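Local structure of UDP-glucose:anthocyanidin 3-O-glucosyltransferase (Clitoria ternatea, 4REL) at residues F10-G15 and L84-G89; S38-H43 and K95-A100; I111-D114 and S119-L122. The protein belongs to the UDP-dependent glycosyltransferases of the GT-B clan, built from two Rossmann-like domains. One frame throughout, in Å; residues are numbered along the deposited sequence.

Contact 1: F10-G15 and L84-G89; sequences FPFPFG and LFLSTG
P13 and F85 bring the two backbones within 8.3 Å of each other, measured between their CA atoms, where an inverse gamma turn centred on P13 faces helix 80-86. The turn is closed by the bond from F14 N to F12 O (2.7 Å), and it presents the proline ring to F85. P13 CG sits 3.5 Å from the centroid of the F85 ring and 3° off its normal, a CH-pi contact made almost squarely over the centre of one face. P13 CD covers the ring more to one side, 3.4 Å from F85 CE2. The F85 ring can meet the proline because its CG stands anti to the backbone N (chi1 174°), the two side chains reaching out from opposite directions. Segment 10-15 is the loop between strand 6-10 and helix 18-31 in the N-terminal Rossmann-like domain, and a loop at the C-terminal end of a parallel strand is where such folds commonly form their binding sites. Consistent with this, F14 touches the bound 3,5,7-trihydroxy-2-(4-hydroxyphenyl)-4H-chromen-4-one. F14 also lays a ring edge against F85, CZ coming 3.8 Å from F85 CB near the plane of the F14 ring. F14 CD2 also lies over the centre of one face of F12. The F12 ring meets L86 more loosely, its edge atom CE1 standing 4.3 Å from L86 CD2. Beside the type I turn from L86 to G89, F85 O accepts from both T88 N and T88 OG1; the bond from T88 OG1 to F85 O is 2.7 Å long and lies in the carbonyl plane.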
loop_
_atom_site.group_PDB
_atom_site.type_symbol
_atom_site.label_atom_id
_atom_site.label_comp_id
_atom_site.label_asym_id
_atom_site.label_seq_id
_atom_site.Cartn_x
_atom_site.Cartn_y
_atom_site.Cartn_z
ATOM N N PHE A 10 11.521 -12.055 -2.913
ATOM C CA PHE A 10 10.560 -12.572 -1.924
ATOM C C PHE A 10 9.491 -11.540 -1.599
ATOM O O PHE A 10 9.729 -10.652 -0.782
ATOM C CB PHE A 10 11.271 -12.957 -0.611
ATOM C CG PHE A 10 12.301 -14.055 -0.766
ATOM C CD1 PHE A 10 11.920 -15.392 -0.773
ATOM C CD2 PHE A 10 13.651 -13.741 -0.878
ATOM C CE1 PHE A 10 12.868 -16.405 -0.912
ATOM C CE2 PHE A 10 14.611 -14.740 -1.013
ATOM C CZ PHE A 10 14.214 -16.081 -1.026
ATOM N N PRO A 11 8.304 -11.661 -2.215
ATOM C CA PRO A 11 7.201 -10.813 -1.750
ATOM C C PRO A 11 6.757 -11.218 -0.359
ATOM O O PRO A 11 6.985 -12.356 0.054
ATOM C CB PRO A 11 6.072 -11.148 -2.727
ATOM C CG PRO A 11 6.377 -12.575 -3.160
ATOM C CD PRO A 11 7.880 -12.584 -3.283
ATOM N N PHE A 12 6.124 -10.290 0.351
ATOM C CA PHE A 12 5.248 -10.641 1.464
ATOM C C PHE A 12 4.000 -11.152 0.748
ATOM O O PHE A 12 3.327 -10.399 0.046
ATOM C CB PHE A 12 4.964 -9.387 2.294
ATOM C CG PHE A 12 4.224 -9.648 3.582
ATOM C CD1 PHE A 12 4.724 -10.522 4.542
ATOM C CD2 PHE A 12 3.059 -8.958 3.860
ATOM C CE1 PHE A 12 4.032 -10.728 5.751
ATOM C CE2 PHE A 12 2.368 -9.160 5.059
ATOM C CZ PHE A 12 2.858 -10.039 6.000
ATOM N N PRO A 13 3.714 -12.458 0.878
ATOM C CA PRO A 13 2.832 -13.131 -0.092
ATOM C C PRO A 13 1.338 -12.944 0.193
ATOM O O PRO A 13 0.562 -13.912 0.246
ATOM C CB PRO A 13 3.259 -14.594 0.030
ATOM C CG PRO A 13 3.643 -14.726 1.490
ATOM C CD PRO A 13 4.322 -13.407 1.832
ATOM N N PHE A 14 0.944 -11.681 0.340
ATOM C CA PHE A 14 -0.421 -11.326 0.715
ATOM C C PHE A 14 -0.927 -10.106 -0.029
ATOM O O PHE A 14 -0.304 -9.042 0.031
ATOM C CB PHE A 14 -0.494 -11.085 2.219
ATOM C CG PHE A 14 -0.086 -12.279 3.016
ATOM C CD1 PHE A 14 -0.985 -13.319 3.223
ATOM C CD2 PHE A 14 1.211 -12.393 3.513
ATOM C CE1 PHE A 14 -0.604 -14.456 3.934
ATOM C CE2 PHE A 14 1.596 -13.531 4.218
ATOM C CZ PHE A 14 0.690 -14.556 4.424
ATOM N N GLY A 15 -2.058 -10.278 -0.715
ATOM C CA GLY A 15 -2.796 -9.194 -1.352
ATOM C C GLY A 15 -2.045 -7.962 -1.822
ATOM O O GLY A 15 -1.374 -7.988 -2.853
ATOM N N LEU A 84 1.622 -17.506 10.182
ATOM C CA LEU A 84 1.931 -18.864 9.726
ATOM C C LEU A 84 2.991 -18.845 8.636
ATOM O O LEU A 84 3.923 -19.656 8.657
ATOM C CB LEU A 84 0.665 -19.601 9.262
ATOM C CG LEU A 84 -0.299 -20.012 10.388
ATOM C CD1 LEU A 84 -1.586 -20.608 9.827
ATOM C CD2 LEU A 84 0.371 -21.014 11.336
ATOM N N PHE A 85 2.876 -17.912 7.694
ATOM C CA PHE A 85 3.933 -17.787 6.691
ATOM C C PHE A 85 5.256 -17.363 7.320
ATOM O O PHE A 85 6.297 -17.932 7.019
ATOM C CB PHE A 85 3.576 -16.788 5.587
ATOM C CG PHE A 85 4.711 -16.551 4.629
ATOM C CD1 PHE A 85 5.065 -17.531 3.705
ATOM C CD2 PHE A 85 5.449 -15.381 4.683
ATOM C CE1 PHE A 85 6.119 -17.332 2.834
ATOM C CE2 PHE A 85 6.517 -15.176 3.817
ATOM C CZ PHE A 85 6.846 -16.148 2.887
ATOM N N LEU A 86 5.228 -16.342 8.172
ATOM C CA LEU A 86 6.478 -15.867 8.750
ATOM C C LEU A 86 7.127 -16.972 9.593
ATOM O O LEU A 86 8.358 -17.050 9.674
ATOM C CB LEU A 86 6.264 -14.587 9.577
ATOM C CG LEU A 86 5.868 -13.338 8.791
ATOM C CD1 LEU A 86 5.385 -12.225 9.741
ATOM C CD2 LEU A 86 7.016 -12.833 7.932
ATOM N N SER A 87 6.310 -17.833 10.197
ATOM C CA SER A 87 6.848 -18.897 11.048
ATOM C C SER A 87 7.642 -19.952 10.278
ATOM O O SER A 87 8.354 -20.750 10.889
ATOM C CB SER A 87 5.738 -19.579 11.857
ATOM O OG SER A 87 5.006 -20.498 11.056
ATOM N N THR A 88 7.539 -19.957 8.949
ATOM C CA THR A 88 8.263 -20.949 8.156
ATOM C C THR A 88 9.757 -20.665 8.086
ATOM O O THR A 88 10.527 -21.528 7.677
ATOM C CB THR A 88 7.733 -21.080 6.715
ATOM O OG1 THR A 88 7.872 -19.831 6.039
ATOM C CG2 THR A 88 6.277 -21.484 6.705
ATOM N N GLY A 89 10.150 -19.447 8.446
ATOM C CA GLY A 89 11.550 -19.116 8.649
ATOM C C GLY A 89 12.400 -19.109 7.395
ATOM O O GLY A 89 11.901 -19.287 6.280
#

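Contact 2: S38-H43 and K95-A100; sequences SFIGTH and KGIELA
I40 turns CG1 anti to its own carbonyl carbon (chi1 -58°) and extends the chain further (chi2 166°), which carries CD1 to the backbone of the helix, 3.7 Å from G96 C. The same chi1 puts the CG2 branch anti to the backbone N and over G96 CA at 3.8 Å. Both branches thus rest on a helix surface that has no side chain at G96, and the CA atoms of I40 and G96 are only 5.9 Å apart. I97 points its CB away from the strand, yet its CD1 comes round to 4.3 Å from I40 CD1. One helical turn beyond G96, A100 CB packs against the S38 side chain, 3.5 Å from OG and slightly farther from CB. That hydroxyl finds its polar partner in H6 NE2, a hydrogen bond beside the methyl. The axes of strand 38-42 and helix 95-100 approach to 9.0 Å and run at 138°, nearer antiparallel than parallel. Helix 89-104 covers one face of the parallel sheet: I97 and A100 also touch strand 6-10, while A100 and L99 reach F62 on strand 59-64, which lies on the other side of strand 36-42 from strand 6-10.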
loop_
_atom_site.group_PDB
_atom_site.type_symbol
_atom_site.label_atom_id
_atom_site.label_comp_id
_atom_site.label_asym_id
_atom_site.label_seq_id
_atom_site.Cartn_x
_atom_site.Cartn_y
_atom_site.Cartn_z
ATOM N N SER A 38 14.024 -14.322 -10.220
ATOM C CA SER A 38 13.328 -15.490 -9.709
ATOM C C SER A 38 12.376 -15.050 -8.609
ATOM O O SER A 38 12.806 -14.664 -7.524
ATOM C CB SER A 38 14.332 -16.522 -9.190
ATOM O OG SER A 38 15.108 -17.080 -10.261
ATOM N N PHE A 39 11.084 -15.107 -8.911
ATOM C CA PHE A 39 10.032 -14.595 -8.032
ATOM C C PHE A 39 9.492 -15.758 -7.203
ATOM O O PHE A 39 8.927 -16.711 -7.738
ATOM C CB PHE A 39 8.922 -13.974 -8.893
ATOM C CG PHE A 39 8.031 -13.014 -8.160
ATOM C CD1 PHE A 39 8.291 -11.653 -8.186
ATOM C CD2 PHE A 39 6.924 -13.469 -7.461
ATOM C CE1 PHE A 39 7.469 -10.753 -7.526
ATOM C CE2 PHE A 39 6.089 -12.572 -6.794
ATOM C CZ PHE A 39 6.363 -11.222 -6.826
ATOM N N ILE A 40 9.660 -15.674 -5.890
ATOM C CA ILE A 40 9.414 -16.814 -5.019
ATOM C C ILE A 40 8.225 -16.509 -4.112
ATOM O O ILE A 40 8.332 -15.715 -3.178
ATOM C CB ILE A 40 10.659 -17.120 -4.159
ATOM C CG1 ILE A 40 11.871 -17.402 -5.059
ATOM C CG2 ILE A 40 10.394 -18.293 -3.222
ATOM C CD1 ILE A 40 13.221 -17.377 -4.316
ATOM N N GLY A 41 7.088 -17.135 -4.399
ATOM C CA GLY A 41 5.878 -16.895 -3.622
ATOM C C GLY A 41 5.261 -18.187 -3.131
ATOM O O GLY A 41 5.849 -19.256 -3.294
ATOM N N THR A 42 4.078 -18.095 -2.529
ATOM C CA THR A 42 3.350 -19.284 -2.103
ATOM C C THR A 42 2.406 -19.690 -3.225
ATOM O O THR A 42 2.246 -18.950 -4.199
ATOM C CB THR A 42 2.520 -19.002 -0.851
ATOM O OG1 THR A 42 1.600 -17.936 -1.132
ATOM C CG2 THR A 42 3.418 -18.574 0.300
ATOM N N HIS A 43 1.765 -20.847 -3.096
ATOM C CA HIS A 43 0.823 -21.262 -4.131
ATOM C C HIS A 43 -0.272 -20.208 -4.248
ATOM O O HIS A 43 -0.612 -19.777 -5.348
ATOM C CB HIS A 43 0.242 -22.652 -3.855
ATOM C CG HIS A 43 -0.801 -23.070 -4.843
ATOM N ND1 HIS A 43 -0.502 -23.771 -5.990
ATOM C CD2 HIS A 43 -2.140 -22.868 -4.861
ATOM C CE1 HIS A 43 -1.613 -23.991 -6.670
ATOM N NE2 HIS A 43 -2.621 -23.454 -6.007
ATOM N N LYS A 95 14.358 -22.963 0.357
ATOM C CA LYS A 95 13.830 -23.954 -0.575
ATOM C C LYS A 95 13.534 -23.236 -1.900
ATOM O O LYS A 95 13.774 -23.770 -2.979
ATOM C CB LYS A 95 12.581 -24.649 -0.011
ATOM C CG LYS A 95 12.261 -25.985 -0.664
ATOM C CD LYS A 95 11.376 -25.838 -1.895
ATOM C CE LYS A 95 9.977 -25.362 -1.530
ATOM N NZ LYS A 95 8.970 -25.681 -2.580
ATOM N N GLY A 96 13.027 -22.011 -1.814
ATOM C CA GLY A 96 12.831 -21.186 -2.995
ATOM C C GLY A 96 14.131 -20.907 -3.724
ATOM O O GLY A 96 14.186 -20.955 -4.959
ATOM N N ILE A 97 15.180 -20.587 -2.965
ATOM C CA ILE A 97 16.488 -20.321 -3.570
ATOM C C ILE A 97 16.947 -21.566 -4.326
ATOM O O ILE A 97 17.441 -21.478 -5.465
ATOM C CB ILE A 97 17.539 -19.948 -2.511
ATOM C CG1 ILE A 97 17.143 -18.645 -1.770
ATOM C CG2 ILE A 97 18.944 -19.860 -3.150
ATOM C CD1 ILE A 97 17.207 -17.396 -2.623
ATOM N N GLU A 98 16.766 -22.726 -3.699
ATOM C CA GLU A 98 17.193 -23.990 -4.314
ATOM C C GLU A 98 16.513 -24.192 -5.661
ATOM O O GLU A 98 17.179 -24.449 -6.661
ATOM C CB GLU A 98 16.913 -25.186 -3.388
ATOM C CG GLU A 98 17.182 -26.514 -4.062
ATOM C CD GLU A 98 16.429 -27.668 -3.417
ATOM O OE1 GLU A 98 16.116 -27.619 -2.199
ATOM O OE2 GLU A 98 16.130 -28.624 -4.150
ATOM N N LEU A 99 15.188 -24.067 -5.694
ATOM C CA LEU A 99 14.449 -24.200 -6.953
ATOM C C LEU A 99 14.943 -23.224 -8.024
ATOM O O LEU A 99 15.076 -23.582 -9.194
ATOM C CB LEU A 99 12.953 -23.982 -6.703
ATOM C CG LEU A 99 12.314 -25.002 -5.772
ATOM C CD1 LEU A 99 10.871 -24.605 -5.493
ATOM C CD2 LEU A 99 12.378 -26.392 -6.385
ATOM N N ALA A 100 15.218 -21.985 -7.620
ATOM C CA ALA A 100 15.683 -20.952 -8.554
ATOM C C ALA A 100 17.078 -21.265 -9.097
ATOM O O ALA A 100 17.361 -21.119 -10.298
ATOM C CB ALA A 100 15.652 -19.590 -7.886
#

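Contact 3: I111-D114 and S119-L122; sequences IIAD and SSLL
S120 carries the largest share of the buried surface, with I111 and A113 supplying most of the strand's side. The CA atoms of A113 and S120 lie 6.8 Å apart, and both residues direct CB toward the opposing segment, so the alanine methyl and the serine side chain meet head on. A113 CB is 3.0 Å from S120 OG and 3.9 Å from S120 CB; the first of these is unusually short for a methyl and a hydroxyl, and its exact value is doubtful. The serine chi1 of 68° sets OG between the backbone N and the carbonyl carbon, tucked back against the start of its own helix. In that place the hydroxyl is hydrogen-bonded to V117 O and also to W131 NE1, so the buried oxygen is satisfied by the loop before the helix and by the strand after it. I111 makes the lighter touch: its CD1 comes to 4.2 Å from the backbone atom S120 O, a loose approach. F10 of strand 6-10 touches I111, A113 and S120, and L93 of helix 89-104 also reaches S120. Strand 110-114, helix 119-127 and strand 131-135 form a right-handed beta-alpha-beta crossover, the repeating unit of Rossmann-like folds, and this contact lies where its first strand turns into its helix.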
loop_
_atom_site.group_PDB
_atom_site.type_symbol
_atom_site.label_atom_id
_atom_site.label_comp_id
_atom_site.label_asym_id
_atom_site.label_seq_id
_atom_site.Cartn_x
_atom_site.Cartn_y
_atom_site.Cartn_z
ATOM N N ILE A 111 19.372 -10.257 -3.529
ATOM C CA ILE A 111 18.004 -10.521 -3.108
ATOM C C ILE A 111 17.251 -9.211 -2.980
ATOM O O ILE A 111 17.771 -8.245 -2.411
ATOM C CB ILE A 111 17.950 -11.298 -1.771
ATOM C CG1 ILE A 111 18.459 -12.736 -2.001
ATOM C CG2 ILE A 111 16.517 -11.338 -1.216
ATOM C CD1 ILE A 111 18.533 -13.585 -0.743
ATOM N N ILE A 112 16.044 -9.174 -3.544
ATOM C CA ILE A 112 15.098 -8.095 -3.270
ATOM C C ILE A 112 13.959 -8.725 -2.505
ATOM O O ILE A 112 13.404 -9.738 -2.918
ATOM C CB ILE A 112 14.522 -7.465 -4.547
ATOM C CG1 ILE A 112 15.633 -6.865 -5.400
ATOM C CG2 ILE A 112 13.500 -6.370 -4.211
ATOM C CD1 ILE A 112 15.142 -6.346 -6.721
ATOM N N ALA A 113 13.596 -8.127 -1.384
ATOM C CA ALA A 113 12.515 -8.682 -0.588
ATOM C C ALA A 113 11.646 -7.593 -0.004
ATOM O O ALA A 113 12.125 -6.511 0.346
ATOM C CB ALA A 113 13.072 -9.558 0.524
ATOM N N ASP A 114 10.356 -7.887 0.097
ATOM C CA ASP A 114 9.462 -7.033 0.865
ATOM C C ASP A 114 10.067 -6.940 2.263
ATOM O O ASP A 114 10.507 -7.943 2.805
ATOM C CB ASP A 114 8.071 -7.670 0.920
ATOM C CG ASP A 114 7.039 -6.766 1.570
ATOM O OD1 ASP A 114 6.123 -6.287 0.861
ATOM O OD2 ASP A 114 7.144 -6.522 2.790
ATOM N N SER A 119 13.235 -12.640 7.466
ATOM C CA SER A 119 14.051 -13.857 7.371
ATOM C C SER A 119 14.895 -13.888 6.092
ATOM O O SER A 119 15.913 -14.580 6.030
ATOM C CB SER A 119 13.184 -15.117 7.452
ATOM O OG SER A 119 12.686 -15.292 8.768
ATOM N N SER A 120 14.475 -13.149 5.068
ATOM C CA SER A 120 15.241 -13.136 3.824
ATOM C C SER A 120 16.575 -12.406 3.966
ATOM O O SER A 120 17.485 -12.615 3.168
ATOM C CB SER A 120 14.416 -12.588 2.646
ATOM O OG SER A 120 14.135 -11.215 2.807
ATOM N N LEU A 121 16.710 -11.561 4.989
ATOM C CA LEU A 121 18.006 -10.945 5.240
ATOM C C LEU A 121 19.004 -11.997 5.709
ATOM O O LEU A 121 20.175 -11.971 5.310
ATOM C CB LEU A 121 17.886 -9.804 6.264
ATOM C CG LEU A 121 19.204 -9.261 6.833
ATOM C CD1 LEU A 121 20.094 -8.648 5.768
ATOM C CD2 LEU A 121 18.888 -8.233 7.922
ATOM N N LEU A 122 18.542 -12.925 6.543
ATOM C CA LEU A 122 19.389 -14.024 7.001
ATOM C C LEU A 122 19.836 -14.858 5.812
ATOM O O LEU A 122 20.992 -15.309 5.750
ATOM C CB LEU A 122 18.637 -14.919 7.986
ATOM C CG LEU A 122 18.193 -14.321 9.310
ATOM C CD1 LEU A 122 17.408 -15.361 10.108
ATOM C CD2 LEU A 122 19.403 -13.827 10.088
#

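In the fold
From the N terminus, strand 6-10 leads into loop 10-15, the first half of contact 1, and strand 36-42 supplies the first half of contact 2. Residues 84-89 then close contact 1 and residues 95-100 close contact 2, so the two long loops cross rather than nest. Contact 3 follows in series, closing a short connection between strand 110-114 and helix 119-127. F10 joins the set: its CE1 and CZ atoms pack on I40 and I97 of contact 2, while its backbone probably hydrogen-bonds I112 and D114 of contact 3. The three contacts tie helix 80-86 to the loop after strand 6-10, and helices 89-104 and 119-127 to strands 36-42 and 110-114.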